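PDB 7C6O: cobalamin biosynthesis protein CobN from Mycobacterium tuberculosis, which probably serves as the catalytic subunit of cobaltochelatase, which inserts cobalt into the corrin ring in the ATP-dependent chelation step of cobalamin biosynthesis. Local coordinates for residues L689-D694 with T1115-R1120; I1097-R1102 with R1107-S1112. All coordinates share one frame; numbering follows the deposited sequence. Where two conformers were deposited one is given.

In the fold
Both contacts use helix 1111-1123 and lie on the same side of the chain's centre, their centres about 12 Å apart. Contact 2 is buried and joins the last two strands of a mixed sheet; 459 Å² disappears between its segments, against 207 Å² in the partly buried contact 1, where helix 675-694 meets helix 1111-1123. Backbone hydrogen bonds fix the register of contact 2, with charged side chains added on one face, whereas contact 1 depends on side chains alone: one glutamate, the two terminal nitrogens of one arginine, and a small aliphatic contact. They meet where Glu691 makes a long, weak ion pair with Arg1107 and, in the conformer given, where Arg1117 CD packs against Arg1109 CD.

Contact 1 (L689-D694 with T1115-R1120)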
loop_
_atom_site.group_PDB
_atom_site.type_symbol
_atom_site.label_atom_id
_atom_site.label_comp_id
_atom_site.label_asym_id
_atom_site.label_seq_id
_atom_site.Cartn_x
_atom_site.Cartn_y
_atom_site.Cartn_z
ATOM N N LEU A 689 14.774 29.838 -10.581
ATOM C CA LEU A 689 15.088 30.348 -9.252
ATOM C C LEU A 689 13.853 30.357 -8.361
ATOM O O LEU A 689 13.916 29.953 -7.193
ATOM C CB LEU A 689 15.689 31.750 -9.365
ATOM C CG LEU A 689 15.790 32.584 -8.088
ATOM C CD1 LEU A 689 16.648 31.882 -7.059
ATOM C CD2 LEU A 689 16.351 33.960 -8.402
ATOM N N CYS A 690 12.716 30.800 -8.903
ATOM C CA CYS A 690 11.481 30.833 -8.127
ATOM C C CYS A 690 11.102 29.444 -7.631
ATOM O O CYS A 690 10.716 29.276 -6.469
ATOM C CB CYS A 690 10.354 31.428 -8.971
ATOM S SG CYS A 690 8.748 31.508 -8.138
ATOM N N GLU A 691 11.233 28.431 -8.487
ATOM C CA GLU A 691 10.758 27.099 -8.123
ATOM C C GLU A 691 11.672 26.425 -7.102
ATOM O O GLU A 691 11.187 25.758 -6.180
ATOM C CB GLU A 691 10.595 26.244 -9.381
ATOM C CG GLU A 691 9.401 26.686 -10.227
ATOM C CD GLU A 691 9.110 25.767 -11.399
ATOM O OE1 GLU A 691 10.004 24.989 -11.788
ATOM O OE2 GLU A 691 7.979 25.827 -11.930
ATOM N N ILE A 692 12.991 26.591 -7.228
ATOM C CA ILE A 692 13.872 25.970 -6.240
ATOM C C ILE A 692 13.874 26.733 -4.922
ATOM O O ILE A 692 14.207 26.155 -3.879
ATOM C CB ILE A 692 15.313 25.822 -6.760
ATOM C CG1 ILE A 692 15.954 27.187 -7.002
ATOM C CG2 ILE A 692 15.341 24.967 -8.025
ATOM C CD1 ILE A 692 17.442 27.109 -7.287
ATOM N N LYS A 693 13.512 28.017 -4.940
ATOM C CA LYS A 693 13.389 28.782 -3.705
ATOM C C LYS A 693 12.084 28.466 -2.986
ATOM O O LYS A 693 12.050 28.403 -1.751
ATOM C CB LYS A 693 13.481 30.278 -4.014
ATOM C CG LYS A 693 13.114 31.192 -2.860
ATOM C CD LYS A 693 13.273 32.657 -3.247
ATOM C CE LYS A 693 13.042 33.567 -2.055
ATOM N NZ LYS A 693 13.258 34.998 -2.403
ATOM N N ASP A 694 11.013 28.242 -3.746
ATOM C CA ASP A 694 9.665 28.134 -3.204
ATOM C C ASP A 694 9.286 26.718 -2.791
ATOM O O ASP A 694 8.331 26.548 -2.023
ATOM C CB ASP A 694 8.658 28.647 -4.240
ATOM C CG ASP A 694 7.289 28.914 -3.651
ATOM O OD1 ASP A 694 7.211 29.620 -2.623
ATOM O OD2 ASP A 694 6.292 28.432 -4.227
ATOM N N THR A 1115 17.354 16.331 -10.897
ATOM C CA THR A 1115 18.473 15.996 -10.020
ATOM C C THR A 1115 19.167 17.256 -9.513
ATOM O O THR A 1115 19.421 17.396 -8.311
ATOM C CB THR A 1115 19.467 15.088 -10.747
ATOM O OG1 THR A 1115 18.805 13.883 -11.160
ATOM C CG2 THR A 1115 20.630 14.730 -9.823
ATOM N N THR A 1116 19.470 18.194 -10.416
ATOM C CA THR A 1116 20.111 19.434 -9.986
ATOM C C THR A 1116 19.183 20.273 -9.118
ATOM O O THR A 1116 19.653 20.956 -8.203
ATOM C CB THR A 1116 20.588 20.246 -11.192
ATOM O OG1 THR A 1116 19.474 20.581 -12.028
ATOM C CG2 THR A 1116 21.604 19.453 -11.995
ATOM N N ARG A 1117 17.875 20.245 -9.390
ATOM C CA ARG A 1117 16.924 20.938 -8.525
ATOM C C ARG A 1117 16.956 20.369 -7.113
ATOM O O ARG A 1117 17.041 21.115 -6.131
ATOM C CB ARG A 1117 15.513 20.842 -9.106
ATOM C CG ARG A 1117 15.204 21.857 -10.190
ATOM C CD ARG A 1117 13.921 21.487 -10.912
ATOM N NE ARG A 1117 13.501 22.514 -11.859
ATOM C CZ ARG A 1117 12.496 23.359 -11.646
ATOM N NH1 ARG A 1117 11.802 23.296 -10.518
ATOM N NH2 ARG A 1117 12.181 24.262 -12.562
ATOM N N VAL A 1118 16.884 19.042 -6.995
ATOM C CA VAL A 1118 16.956 18.400 -5.683
ATOM C C VAL A 1118 18.310 18.665 -5.039
ATOM O O VAL A 1118 18.405 18.897 -3.826
ATOM C CB VAL A 1118 16.668 16.892 -5.818
ATOM C CG1 VAL A 1118 17.030 16.152 -4.542
ATOM C CG2 VAL A 1118 15.204 16.667 -6.168
ATOM N N PHE A 1119 19.377 18.660 -5.846
ATOM C CA PHE A 1119 20.719 18.878 -5.315
ATOM C C PHE A 1119 20.834 20.247 -4.656
ATOM O O PHE A 1119 21.316 20.367 -3.524
ATOM C CB PHE A 1119 21.753 18.727 -6.435
ATOM C CG PHE A 1119 23.178 18.658 -5.948
ATOM C CD1 PHE A 1119 23.713 17.464 -5.494
ATOM C CD2 PHE A 1119 23.982 19.786 -5.952
ATOM C CE1 PHE A 1119 25.022 17.395 -5.051
ATOM C CE2 PHE A 1119 25.293 19.724 -5.514
ATOM C CZ PHE A 1119 25.813 18.529 -5.063
ATOM N N ARG A 1120 20.377 21.295 -5.343
ATOM C CA ARG A 1120 20.530 22.639 -4.797
ATOM C C ARG A 1120 19.466 22.962 -3.753
ATOM O O ARG A 1120 19.771 23.596 -2.739
ATOM C CB ARG A 1120 20.497 23.671 -5.922
ATOM C CG ARG A 1120 21.674 23.590 -6.875
ATOM C CD ARG A 1120 21.826 24.905 -7.599
ATOM N NE ARG A 1120 22.750 24.845 -8.726
ATOM C CZ ARG A 1120 24.027 25.204 -8.670
ATOM N NH1 ARG A 1120 24.550 25.641 -7.531
ATOM N NH2 ARG A 1120 24.781 25.126 -9.758
#
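Glu691 and Arg1117 each carry CG beside the backbone N and anti to the carbonyl carbon (chi1 -72° and -82°), and from there the arginine chain runs extended from CG to NE, carrying its guanidinium across to the glutamate. OE1 of Glu691 lies at the edge of that group, near its plane, while the carboxylate itself is turned 67° against it. Both terminal nitrogens face this single oxygen: Arg1117 NH1 stands 2.8 Å from Glu691 OE1 in a weak, strongly bent bond. Arg1117 NH2 lies 2.4 Å from Glu691 OE1. A salt bridge is indicated, but its details are doubtful, since that distance is implausibly short and Arg1117 was deposited in two conformers. The guanidinium also passes close to the root of the acid, with Arg1117 NH1 3.4 Å from Glu691 CB. The next residue, Ile692, supplies the apolar part: its CG2 touches Arg1117 CG at 3.8 Å, and the CA atoms of Ile692 and Arg1117 are the nearest pair between the segments, at 6.3 Å. Next to them, Arg1120 turns its charged end to Asp666 and Ala661. The evidence describes local helix-helix packing between helix 675-694 and helix 1111-1123, a salt bridge flanked by an aliphatic contact, within the CobN/magnesium chelatase family region.

Contact 2 (I1097-R1102 with R1107-S1112); sequences IGDNTR and RTRTLS
Arg1107 opens the second strand opposite Asp1099, in a hydrogen-bonded antiparallel pair: Asp1099 N gives to Arg1107 O at 2.8 Å, and the return bond is weak. Bends at chi2 and chi3 (147° and -68°) fold the Arg1107 side chain back alongside the aspartate. There Asp1099 OD2 sits over one guanidinium face, 3.1 Å from Arg1107 NH2, so the attraction is one of charge and no N-H points at the oxygen. Over the opposite face lies Arg1102 NH1, a like charge; Arg1102 NH2 bonds to Glu744 O, and Arg1107 NE is held by Ala1105 O. At the guanidinium edge, Arg1107 NH2 donates to a water that also links Asp1099 O and Arg1102 N.

Thr1108 pairs with Gly1098 without backbone hydrogen bonds, its CA-H meeting Ile1097 O, while its hydroxyl bonds to Ser865. Arg1109 returns to the Asp1099 face and pairs with Ile1097 through two backbone bonds, the shorter being Ile1097 N to Arg1109 O at 2.7 Å. Its chain, bent at chi3 (69°), brings NH1 and NH2 end-on to one oxygen, each 3.2 Å from Asp1099 OD2, which lies in the guanidinium plane; Glu1114 also pairs with NH1. The other oxygen, Asp1099 OD1, is taken by Thr1101 OG1 (2.6 Å) and Thr1101 N (3.0 Å), so both carboxylate oxygens are engaged, OD2 also by a salt bridge to Arg1064. Thr1110 is the N-cap, and Leu1111 in the first helical turn sets CD1 4.2 Å from Ile1097 CG1. The whole is a beta hairpin at the edge of a mixed sheet, with an Asx turn where its first strand ends and a salt-bridge network of Asp1099, Arg1107 and Arg1109 on one face.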
loop_
_atom_site.group_PDB
_atom_site.type_symbol
_atom_site.label_atom_id
_atom_site.label_comp_id
_atom_site.label_asym_id
_atom_site.label_seq_id
_atom_site.Cartn_x
_atom_site.Cartn_y
_atom_site.Cartn_z
ATOM N N ILE A 1097 10.881 13.415 -15.586
ATOM C CA ILE A 1097 10.169 13.367 -14.315
ATOM C C ILE A 1097 8.861 14.125 -14.496
ATOM O O ILE A 1097 8.868 15.309 -14.857
ATOM C CB ILE A 1097 10.997 13.976 -13.172
ATOM C CG1 ILE A 1097 12.188 13.081 -12.823
ATOM C CG2 ILE A 1097 10.123 14.228 -11.950
ATOM C CD1 ILE A 1097 11.797 11.757 -12.211
ATOM N N GLY A 1098 7.742 13.450 -14.258
ATOM C CA GLY A 1098 6.464 14.134 -14.233
ATOM C C GLY A 1098 6.144 14.614 -12.833
ATOM O O GLY A 1098 6.055 13.807 -11.905
ATOM N N ASP A 1099 5.981 15.922 -12.653
ATOM C CA ASP A 1099 5.749 16.505 -11.334
ATOM C C ASP A 1099 4.244 16.660 -11.140
ATOM O O ASP A 1099 3.636 17.607 -11.646
ATOM C CB ASP A 1099 6.478 17.841 -11.196
ATOM C CG ASP A 1099 6.409 18.409 -9.784
ATOM O OD1 ASP A 1099 5.662 17.867 -8.942
ATOM O OD2 ASP A 1099 7.113 19.408 -9.514
ATOM N N ASN A 1100 3.643 15.733 -10.395
ATOM C CA ASN A 1100 2.242 15.839 -10.006
ATOM C C ASN A 1100 2.100 16.026 -8.496
ATOM O O ASN A 1100 1.157 15.530 -7.877
ATOM C CB ASN A 1100 1.431 14.636 -10.496
ATOM C CG ASN A 1100 1.961 13.298 -9.991
ATOM O OD1 ASN A 1100 3.158 13.126 -9.766
ATOM N ND2 ASN A 1100 1.059 12.328 -9.840
ATOM N N THR A 1101 3.043 16.753 -7.888
ATOM C CA THR A 1101 2.861 17.175 -6.502
ATOM C C THR A 1101 1.744 18.203 -6.384
ATOM O O THR A 1101 1.103 18.305 -5.332
ATOM C CB THR A 1101 4.161 17.752 -5.935
ATOM O OG1 THR A 1101 4.612 18.838 -6.761
ATOM C CG2 THR A 1101 5.239 16.681 -5.860
ATOM N N ARG A 1102 1.500 18.963 -7.447
ATOM C CA ARG A 1102 0.422 19.949 -7.503
ATOM C C ARG A 1102 -0.468 19.613 -8.690
ATOM O O ARG A 1102 -0.111 19.920 -9.842
ATOM C CB ARG A 1102 0.984 21.364 -7.626
ATOM C CG ARG A 1102 1.835 21.790 -6.437
ATOM C CD ARG A 1102 2.892 22.817 -6.836
ATOM N NE ARG A 1102 2.311 24.011 -7.443
ATOM C CZ ARG A 1102 3.019 25.062 -7.848
ATOM N NH1 ARG A 1102 4.338 25.071 -7.713
ATOM N NH2 ARG A 1102 2.408 26.107 -8.389
ATOM N N ARG A 1107 3.773 19.676 -14.255
ATOM C CA ARG A 1107 4.924 20.072 -15.052
ATOM C C ARG A 1107 5.785 18.850 -15.342
ATOM O O ARG A 1107 5.781 17.875 -14.586
ATOM C CB ARG A 1107 5.767 21.139 -14.332
ATOM C CG ARG A 1107 5.054 22.466 -14.114
ATOM C CD ARG A 1107 5.518 23.121 -12.822
ATOM N NE ARG A 1107 5.079 22.362 -11.652
ATOM C CZ ARG A 1107 5.613 22.472 -10.439
ATOM N NH1 ARG A 1107 6.620 23.311 -10.229
ATOM N NH2 ARG A 1107 5.144 21.739 -9.436
ATOM N N THR A 1108 6.523 18.913 -16.445
ATOM C CA THR A 1108 7.460 17.870 -16.833
ATOM C C THR A 1108 8.852 18.473 -16.948
ATOM O O THR A 1108 9.022 19.564 -17.502
ATOM C CB THR A 1108 7.052 17.221 -18.166
ATOM O OG1 THR A 1108 5.754 16.630 -18.034
ATOM C CG2 THR A 1108 8.048 16.141 -18.577
ATOM N N ARG A 1109 9.841 17.773 -16.404
ATOM C CA ARG A 1109 11.227 18.184 -16.550
ATOM C C ARG A 1109 12.079 16.946 -16.782
ATOM O O ARG A 1109 11.638 15.815 -16.562
ATOM C CB ARG A 1109 11.713 18.976 -15.326
ATOM C CG ARG A 1109 11.667 18.223 -14.014
ATOM C CD ARG A 1109 11.984 19.161 -12.849
ATOM N NE ARG A 1109 10.917 20.132 -12.625
ATOM C CZ ARG A 1109 9.965 20.002 -11.705
ATOM N NH1 ARG A 1109 9.944 18.945 -10.904
ATOM N NH2 ARG A 1109 9.032 20.936 -11.581
ATOM N N THR A 1110 13.301 17.168 -17.258
ATOM C CA THR A 1110 14.202 16.048 -17.467
ATOM C C THR A 1110 14.733 15.545 -16.127
ATOM O O THR A 1110 14.673 16.236 -15.104
ATOM C CB THR A 1110 15.367 16.438 -18.379
ATOM O OG1 THR A 1110 16.223 17.368 -17.702
ATOM C CG2 THR A 1110 14.854 17.072 -19.669
ATOM N N LEU A 1111 15.245 14.313 -16.141
ATOM C CA LEU A 1111 15.856 13.754 -14.940
ATOM C C LEU A 1111 17.066 14.574 -14.507
ATOM O O LEU A 1111 17.295 14.770 -13.308
ATOM C CB LEU A 1111 16.246 12.296 -15.183
ATOM C CG LEU A 1111 16.947 11.546 -14.047
ATOM C CD1 LEU A 1111 16.110 11.588 -12.776
ATOM C CD2 LEU A 1111 17.224 10.109 -14.466
ATOM N N SER A 1112 17.852 15.065 -15.466
ATOM C CA SER A 1112 18.987 15.916 -15.115
ATOM C C SER A 1112 18.523 17.196 -14.428
ATOM O O SER A 1112 19.130 17.634 -13.443
ATOM C CB SER A 1112 19.808 16.249 -16.359
ATOM O OG SER A 1112 20.825 17.185 -16.042
HETATM O O HOH W 1 2.948 19.634 -9.819
#